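Local coordinates for protein 3-isopropylmalate dehydratase small subunit (Campylobacter jejuni, PDB 3Q3W) that forms the small subunit of isopropylmalate isomerase, which interconverts 2-isopropylmalate and 3-isopropylmalate by way of 2-isopropylmaleate, at residues C15-A20 / M61-N66; V77-F82 / E133-L138; D25-K30 / H44-L49. All coordinates share one frame; numbering follows the deposited sequence.

Contact 1: residues C15-A20 / M61-N66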
# COMPACT_ATOMS: atom_id res chain seq x y z
N CYS A 15 5.10 5.91 3.74
CA CYS A 15 4.18 6.75 4.49
C CYS A 15 3.46 5.90 5.52
O CYS A 15 2.79 4.93 5.15
CB CYS A 15 3.12 7.40 3.59
SG CYS A 15 2.04 8.50 4.52
N PRO A 16 3.56 6.27 6.80
CA PRO A 16 2.90 5.48 7.81
C PRO A 16 1.46 5.91 8.00
O PRO A 16 1.18 7.11 8.07
CB PRO A 16 3.72 5.77 9.06
CG PRO A 16 4.22 7.15 8.86
CD PRO A 16 4.33 7.39 7.39
N LEU A 17 0.56 4.95 8.06
CA LEU A 17 -0.86 5.22 8.31
C LEU A 17 -1.29 4.40 9.55
O LEU A 17 -1.65 3.23 9.45
CB LEU A 17 -1.73 4.89 7.09
CG LEU A 17 -1.38 5.64 5.81
CD1 LEU A 17 -2.24 5.07 4.59
CD2 LEU A 17 -1.59 7.10 5.91
N GLU A 18 -1.30 5.08 10.69
CA GLU A 18 -1.45 4.42 11.99
C GLU A 18 -2.93 4.19 12.27
O GLU A 18 -3.52 4.75 13.22
CB GLU A 18 -0.81 5.29 13.06
CG GLU A 18 0.71 5.38 12.90
CD GLU A 18 1.36 6.20 14.03
OE1 GLU A 18 1.51 5.68 15.17
OE2 GLU A 18 1.69 7.37 13.77
N TYR A 19 -3.52 3.35 11.43
CA TYR A 19 -4.87 2.88 11.61
C TYR A 19 -4.86 1.36 11.45
O TYR A 19 -4.11 0.81 10.63
CB TYR A 19 -5.79 3.53 10.59
CG TYR A 19 -5.61 5.02 10.38
CD1 TYR A 19 -6.35 5.96 11.11
CD2 TYR A 19 -4.74 5.51 9.40
CE1 TYR A 19 -6.21 7.36 10.89
CE2 TYR A 19 -4.58 6.90 9.18
CZ TYR A 19 -5.33 7.81 9.93
OH TYR A 19 -5.18 9.19 9.70
N ALA A 20 -5.69 0.69 12.25
CA ALA A 20 -5.92 -0.76 12.10
C ALA A 20 -7.20 -0.93 11.32
O ALA A 20 -8.02 -0.00 11.23
CB ALA A 20 -6.03 -1.44 13.46
N MSE A 61 -4.91 18.06 5.88
CA MSE A 61 -3.46 17.99 6.21
C MSE A 61 -3.08 17.13 7.42
O MSE A 61 -1.90 16.88 7.62
CB MSE A 61 -2.84 19.37 6.36
CG MSE A 61 -3.00 20.26 5.11
SE MSE A 61 -2.14 19.39 3.58
CE MSE A 61 -0.34 19.42 4.13
N ASP A 62 -4.04 16.63 8.17
CA ASP A 62 -3.73 15.65 9.21
C ASP A 62 -3.59 14.23 8.68
O ASP A 62 -3.26 13.34 9.43
CB ASP A 62 -4.80 15.65 10.33
CG ASP A 62 -4.23 15.17 11.66
OD1 ASP A 62 -3.03 15.39 11.95
OD2 ASP A 62 -5.00 14.59 12.44
N PHE A 63 -3.88 14.03 7.39
CA PHE A 63 -3.65 12.77 6.73
C PHE A 63 -2.22 12.76 6.18
O PHE A 63 -1.83 13.63 5.38
CB PHE A 63 -4.68 12.57 5.61
CG PHE A 63 -4.67 11.23 5.02
CD1 PHE A 63 -4.78 10.10 5.82
CD2 PHE A 63 -4.56 11.05 3.64
CE1 PHE A 63 -4.79 8.85 5.25
CE2 PHE A 63 -4.58 9.79 3.09
CZ PHE A 63 -4.65 8.71 3.88
N ASN A 64 -1.43 11.81 6.61
CA ASN A 64 -0.01 11.85 6.28
C ASN A 64 0.31 11.92 4.78
O ASN A 64 1.25 12.63 4.38
CB ASN A 64 0.72 10.66 6.93
CG ASN A 64 1.14 10.94 8.38
OD1 ASN A 64 1.28 12.09 8.78
ND2 ASN A 64 1.36 9.87 9.15
N LEU A 65 -0.46 11.23 3.94
CA LEU A 65 -0.18 11.23 2.49
C LEU A 65 -0.30 12.58 1.86
O LEU A 65 0.21 12.76 0.77
CB LEU A 65 -1.06 10.24 1.68
CG LEU A 65 -0.69 8.78 1.74
CD1 LEU A 65 -1.83 7.87 1.16
CD2 LEU A 65 0.67 8.46 1.10
N ASN A 66 -0.94 13.53 2.55
CA ASN A 66 -1.07 14.89 2.06
C ASN A 66 0.13 15.82 2.38
O ASN A 66 0.29 16.90 1.78
CB ASN A 66 -2.39 15.52 2.60
CG ASN A 66 -3.65 14.96 1.91
OD1 ASN A 66 -3.58 14.45 0.80
ND2 ASN A 66 -4.78 14.97 2.61
O HOH W 1 -2.18 9.83 8.81
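A single direct hydrogen bond joins 15-20 to 61-66: the amide of Asn64 gives an N-H from ND2 to Pro16 O at 3.0 Å. The bond is nearly straight, with 174° at the hydrogen. The carbonyl oxygen lies almost in the plane of the amide, whereas ND2 is tilted about 20° from the carbonyl plane. A second polar link runs through water 1, which accepts from Asn64 N at 3.1 Å and is also hydrogen-bonded to Tyr19 OH, so the backbone and the side chain of Asn64 are both tied to the 15-20 segment.

The apolar contacts flank these bonds. Cys15 has SG anti to its backbone N (chi1 -177°), which lays the sulfur against the stem of the asparagine, 3.5 Å from Asn64 CB, with Leu65 CD2 beside both CB and SG of Cys15. One branch of Leu17, CD2, comes 3.7 Å from Phe63 CE1. Tyr19 brings its hydroxyl to the edge of that ring, OH lying 4.0 Å from Phe63 CD1.

In the fold, 15-17 lies on strand 9-17, paired through its backbone with strand 73-78. The 61-66 segment is part of the long connection between helix 47-50 and strand 73-78. Leu65 also packs on strand 73-78, Phe63 rests on helix 47-50, and Pro16 touches helix 128-140.

Contact 2: residues V77-F82 / E133-L138; sequences VSFENF and EIVDEL
Val77 meets three residues of 133-138 with its two methyl groups. From CB, which points at the helix, the side chain forks. CG1 stands anti to the backbone N (chi1 -173°) and enters between two neighbouring helix residues, 3.7 Å from Ile134 CG2 and 3.7 Å from Val135 CG2. The other branch, CG2, also leans on Ile134 CG2, at 3.9 Å, and then reaches Leu138 CD2 at 4.1 Å, one turn further along the helix. Val77 and Val135 run antiparallel alongside each other, while Ile134 and Leu138 approach Val77 aslant.

This is helix-on-sheet packing in a protein of the aconitase C-terminal domain family: strand 73-78 lies inside the mixed sheet, next to strand 9-17, and helix 128-140 covers it through its apolar side. Val135 and Leu138 extend the cover to Pro16 on the adjoining strand, and Val131, a turn earlier in the helix, also touches Val77.

Two residues on from Val77, Phe79 adds a looser contact, its ring carbon CE1 lying 4.2 Å from Val135 CG2. The same ring packs on Leu132 and makes a cation-pi interaction with Lys128, both on helix 128-140.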
# COMPACT_ATOMS: atom_id res chain seq x y z
N VAL A 77 2.92 1.96 5.29
CA VAL A 77 3.11 1.16 6.47
C VAL A 77 1.88 1.37 7.34
O VAL A 77 1.62 2.49 7.81
CB VAL A 77 4.37 1.57 7.20
CG1 VAL A 77 4.66 0.58 8.36
CG2 VAL A 77 5.50 1.60 6.24
N SER A 78 1.12 0.30 7.55
CA SER A 78 -0.11 0.36 8.33
C SER A 78 -0.19 -0.71 9.41
O SER A 78 0.73 -1.47 9.62
CB SER A 78 -1.31 0.23 7.41
OG SER A 78 -2.45 0.86 7.97
N PHE A 79 -1.31 -0.75 10.11
CA PHE A 79 -1.46 -1.68 11.19
C PHE A 79 -2.30 -2.84 10.68
O PHE A 79 -2.44 -3.01 9.46
CB PHE A 79 -2.08 -0.99 12.40
CG PHE A 79 -1.21 0.08 13.04
CD1 PHE A 79 0.17 0.06 12.93
CD2 PHE A 79 -1.81 1.07 13.83
CE1 PHE A 79 0.92 1.01 13.57
CE2 PHE A 79 -1.06 2.02 14.49
CZ PHE A 79 0.30 1.99 14.35
N GLU A 80 -2.82 -3.65 11.60
CA GLU A 80 -3.36 -4.96 11.24
C GLU A 80 -4.64 -4.91 10.46
O GLU A 80 -5.38 -3.94 10.51
CB GLU A 80 -3.58 -5.84 12.49
CG GLU A 80 -4.34 -5.17 13.67
CD GLU A 80 -3.38 -4.61 14.75
OE1 GLU A 80 -2.50 -3.79 14.42
OE2 GLU A 80 -3.53 -5.01 15.93
N ASN A 81 -4.89 -6.02 9.76
CA ASN A 81 -6.11 -6.26 9.01
C ASN A 81 -6.33 -5.18 7.97
O ASN A 81 -7.45 -4.69 7.77
CB ASN A 81 -7.32 -6.45 9.95
CG ASN A 81 -8.54 -7.03 9.24
OD1 ASN A 81 -8.41 -7.82 8.29
ND2 ASN A 81 -9.73 -6.63 9.67
N PHE A 82 -5.27 -4.83 7.28
CA PHE A 82 -5.36 -3.87 6.22
C PHE A 82 -6.16 -4.46 5.07
O PHE A 82 -5.89 -5.56 4.62
CB PHE A 82 -4.00 -3.48 5.70
CG PHE A 82 -4.03 -2.33 4.71
CD1 PHE A 82 -3.82 -1.04 5.12
CD2 PHE A 82 -4.27 -2.57 3.36
CE1 PHE A 82 -3.83 0.01 4.20
CE2 PHE A 82 -4.29 -1.54 2.45
CZ PHE A 82 -4.09 -0.25 2.86
N GLU A 133 8.12 -0.46 15.10
CA GLU A 133 9.47 0.08 14.99
C GLU A 133 9.64 0.88 13.71
O GLU A 133 10.22 1.95 13.74
CB GLU A 133 10.46 -1.09 15.04
CG GLU A 133 11.91 -0.82 14.69
CD GLU A 133 12.82 -2.02 14.99
OE1 GLU A 133 12.32 -3.15 15.10
OE2 GLU A 133 14.04 -1.85 15.12
N ILE A 134 9.23 0.32 12.58
CA ILE A 134 9.25 1.04 11.27
C ILE A 134 8.57 2.39 11.32
O ILE A 134 9.17 3.37 10.97
CB ILE A 134 8.65 0.18 10.15
CG1 ILE A 134 9.67 -0.87 9.74
CG2 ILE A 134 8.29 0.98 8.95
CD1 ILE A 134 9.06 -2.04 9.05
N VAL A 135 7.32 2.41 11.78
CA VAL A 135 6.52 3.58 11.88
C VAL A 135 7.21 4.63 12.71
O VAL A 135 7.37 5.76 12.24
CB VAL A 135 5.16 3.28 12.50
CG1 VAL A 135 4.45 4.63 12.88
CG2 VAL A 135 4.31 2.46 11.52
N ASP A 136 7.72 4.24 13.90
CA ASP A 136 8.35 5.20 14.79
C ASP A 136 9.52 5.87 14.11
O ASP A 136 9.66 7.09 14.10
CB ASP A 136 8.86 4.56 16.07
CG ASP A 136 9.53 5.58 16.95
OD1 ASP A 136 10.77 5.56 17.08
OD2 ASP A 136 8.80 6.44 17.45
N GLU A 137 10.37 5.07 13.51
CA GLU A 137 11.53 5.63 12.86
C GLU A 137 11.14 6.48 11.63
O GLU A 137 11.75 7.51 11.37
CB GLU A 137 12.44 4.48 12.46
CG GLU A 137 13.62 4.82 11.59
CD GLU A 137 14.70 5.55 12.30
OE1 GLU A 137 14.86 5.34 13.53
OE2 GLU A 137 15.42 6.34 11.62
N LEU A 138 10.15 6.02 10.86
CA LEU A 138 9.78 6.68 9.61
C LEU A 138 9.26 8.08 9.87
O LEU A 138 9.55 9.04 9.14
CB LEU A 138 8.72 5.84 8.88
CG LEU A 138 8.37 6.20 7.43
CD1 LEU A 138 9.60 6.36 6.53
CD2 LEU A 138 7.46 5.08 6.94

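Contact 3: residues D25-K30 / H44-L49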
# COMPACT_ATOMS: atom_id res chain seq x y z
N ASP A 25 -13.87 0.53 2.09
CA ASP A 25 -14.50 1.85 1.95
C ASP A 25 -13.61 3.04 2.28
O ASP A 25 -13.80 4.13 1.74
CB ASP A 25 -15.73 2.00 2.84
CG ASP A 25 -16.86 1.14 2.40
OD1 ASP A 25 -17.41 1.38 1.29
OD2 ASP A 25 -17.21 0.23 3.19
N GLN A 26 -12.68 2.85 3.20
CA GLN A 26 -11.67 3.87 3.45
C GLN A 26 -10.73 3.94 2.27
O GLN A 26 -10.32 5.02 1.90
CB GLN A 26 -10.92 3.58 4.73
CG GLN A 26 -11.83 3.57 5.95
CD GLN A 26 -11.03 3.42 7.21
OE1 GLN A 26 -10.90 2.35 7.77
NE2 GLN A 26 -10.45 4.49 7.64
N ILE A 27 -10.36 2.81 1.72
CA ILE A 27 -9.47 2.78 0.55
C ILE A 27 -10.13 3.49 -0.65
O ILE A 27 -9.53 4.34 -1.28
CB ILE A 27 -9.01 1.34 0.18
CG1 ILE A 27 -8.18 0.74 1.32
CG2 ILE A 27 -8.08 1.35 -1.08
CD1 ILE A 27 -7.98 -0.78 1.25
N ILE A 28 -11.39 3.16 -0.94
CA ILE A 28 -12.10 3.79 -2.04
C ILE A 28 -13.58 3.59 -1.84
O ILE A 28 -14.06 2.45 -1.84
CB ILE A 28 -11.64 3.25 -3.47
CG1 ILE A 28 -12.43 3.94 -4.59
CG2 ILE A 28 -11.65 1.71 -3.52
CD1 ILE A 28 -11.76 3.91 -5.98
N PRO A 29 -14.29 4.70 -1.68
CA PRO A 29 -15.69 4.66 -1.38
C PRO A 29 -16.54 4.18 -2.57
O PRO A 29 -16.08 4.19 -3.72
CB PRO A 29 -16.01 6.11 -1.03
CG PRO A 29 -14.75 6.71 -0.68
CD PRO A 29 -13.74 6.05 -1.48
N LYS A 30 -17.77 3.78 -2.27
CA LYS A 30 -18.66 3.09 -3.19
C LYS A 30 -19.09 3.95 -4.38
O LYS A 30 -19.37 3.40 -5.42
CB LYS A 30 -19.91 2.59 -2.48
CG LYS A 30 -19.69 1.53 -1.42
CD LYS A 30 -21.02 1.33 -0.66
CE LYS A 30 -21.05 0.07 0.23
NZ LYS A 30 -20.66 -1.16 -0.49
N HIS A 44 -9.16 9.07 -5.91
CA HIS A 44 -10.15 8.70 -4.91
C HIS A 44 -9.58 7.89 -3.78
O HIS A 44 -10.27 7.56 -2.86
CB HIS A 44 -11.22 7.90 -5.61
CG HIS A 44 -11.72 8.55 -6.84
ND1 HIS A 44 -12.03 9.89 -6.89
CD2 HIS A 44 -11.93 8.06 -8.08
CE1 HIS A 44 -12.43 10.19 -8.11
NE2 HIS A 44 -12.37 9.11 -8.85
N LEU A 45 -8.30 7.57 -3.83
CA LEU A 45 -7.75 6.78 -2.80
C LEU A 45 -7.86 7.52 -1.48
O LEU A 45 -7.50 8.69 -1.39
CB LEU A 45 -6.27 6.49 -3.10
CG LEU A 45 -5.52 5.73 -2.03
CD1 LEU A 45 -5.98 4.27 -1.97
CD2 LEU A 45 -4.01 5.84 -2.34
N PHE A 46 -8.25 6.78 -0.45
CA PHE A 46 -8.38 7.28 0.91
C PHE A 46 -9.27 8.52 1.03
O PHE A 46 -9.11 9.34 1.94
CB PHE A 46 -6.99 7.48 1.56
CG PHE A 46 -6.27 6.21 1.81
CD1 PHE A 46 -6.85 5.21 2.56
CD2 PHE A 46 -4.97 6.02 1.35
CE1 PHE A 46 -6.16 3.98 2.81
CE2 PHE A 46 -4.30 4.83 1.59
CZ PHE A 46 -4.90 3.82 2.35
N HIS A 47 -10.26 8.60 0.17
CA HIS A 47 -11.09 9.80 0.03
C HIS A 47 -11.56 10.44 1.33
O HIS A 47 -11.41 11.64 1.52
CB HIS A 47 -12.31 9.43 -0.81
CG HIS A 47 -13.29 10.53 -0.97
ND1 HIS A 47 -14.28 10.78 -0.04
CD2 HIS A 47 -13.44 11.46 -1.94
CE1 HIS A 47 -15.03 11.79 -0.47
NE2 HIS A 47 -14.55 12.20 -1.62
N ASP A 48 -12.13 9.62 2.22
CA ASP A 48 -12.78 10.13 3.42
C ASP A 48 -11.76 10.57 4.47
O ASP A 48 -12.03 11.47 5.27
CB ASP A 48 -13.69 9.07 4.01
CG ASP A 48 -14.76 8.60 3.03
OD1 ASP A 48 -15.15 9.38 2.11
OD2 ASP A 48 -15.19 7.45 3.16
N LEU A 49 -10.59 9.95 4.42
CA LEU A 49 -9.44 10.44 5.24
C LEU A 49 -8.68 11.64 4.59
O LEU A 49 -7.99 12.43 5.29
CB LEU A 49 -8.47 9.27 5.45
CG LEU A 49 -9.11 8.01 6.07
CD1 LEU A 49 -8.23 6.77 5.82
CD2 LEU A 49 -9.35 8.20 7.56
O HOH W 2 -12.44 6.77 1.63
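With CG anti to its carbonyl carbon (chi1 -68°), Phe46 carries its ring back along the end of helix 24-27: CD1 comes 3.5 Å from Gln26 O, and CE1 lies beside Ile27 CG1, the two side chains pointing the same way. Leu45, its CG anti to the backbone N (chi1 176°), sets CD1 against Ile27 CG2 at 3.7 Å and over one face of the Phe46 ring, near its rim.

The backbones meet more closely still. Phe46 N donates to Ile27 O at 2.9 Å, and Phe46 CA makes a CA-H...O contact of 3.1 Å with Gln26 O. Water 2 donates to the carbonyls of Asp25 and Gln26 and accepts from Asp48 N, 2.9 Å away, bridging the end of one helix to the start of the other.

Pro29 CG packs 3.7 Å from His47 CB and passes alongside the Asp48 carboxylate. His47 ND1 donates to Asp48 OD1 at 2.7 Å on its anti side, 32° out of the carboxylate plane, which restrains both side chains beside the proline. Gln26 NE2 lies against the methyls of Leu49.

The arrangement brings the C-terminal end of helix 24-27, which the chain leaves at Ile28, against the start of helix 47-50. A type II beta turn, His44 to His47, leads into the latter with Phe46 at the N-cap position; both short helices belong to the aconitase C-terminal domain family region.

Contacts 1 and 2 share the sheet, their strands 9-17 and 73-78 being neighbours; their centres are 10 Å apart. Leu17 N lies 2.7 Å from Val77 O and Leu17 O 2.9 Å from Ser78 OG, both probable hydrogen bonds. Contact 3 forms within the chain between the two segments of contact 1, its centre 13 Å away, and Phe46 links them: its CB lies 3.5 Å from Phe63 CZ and its CE2 3.7 Å from Leu17 CD1. Contacts 2 and 3 are further apart, about 19 Å between centres, yet they meet through Phe82, whose CE2 reaches Ile27 CD1 at 4.0 Å and whose CZ lies 4.2 Å from Phe46 CZ.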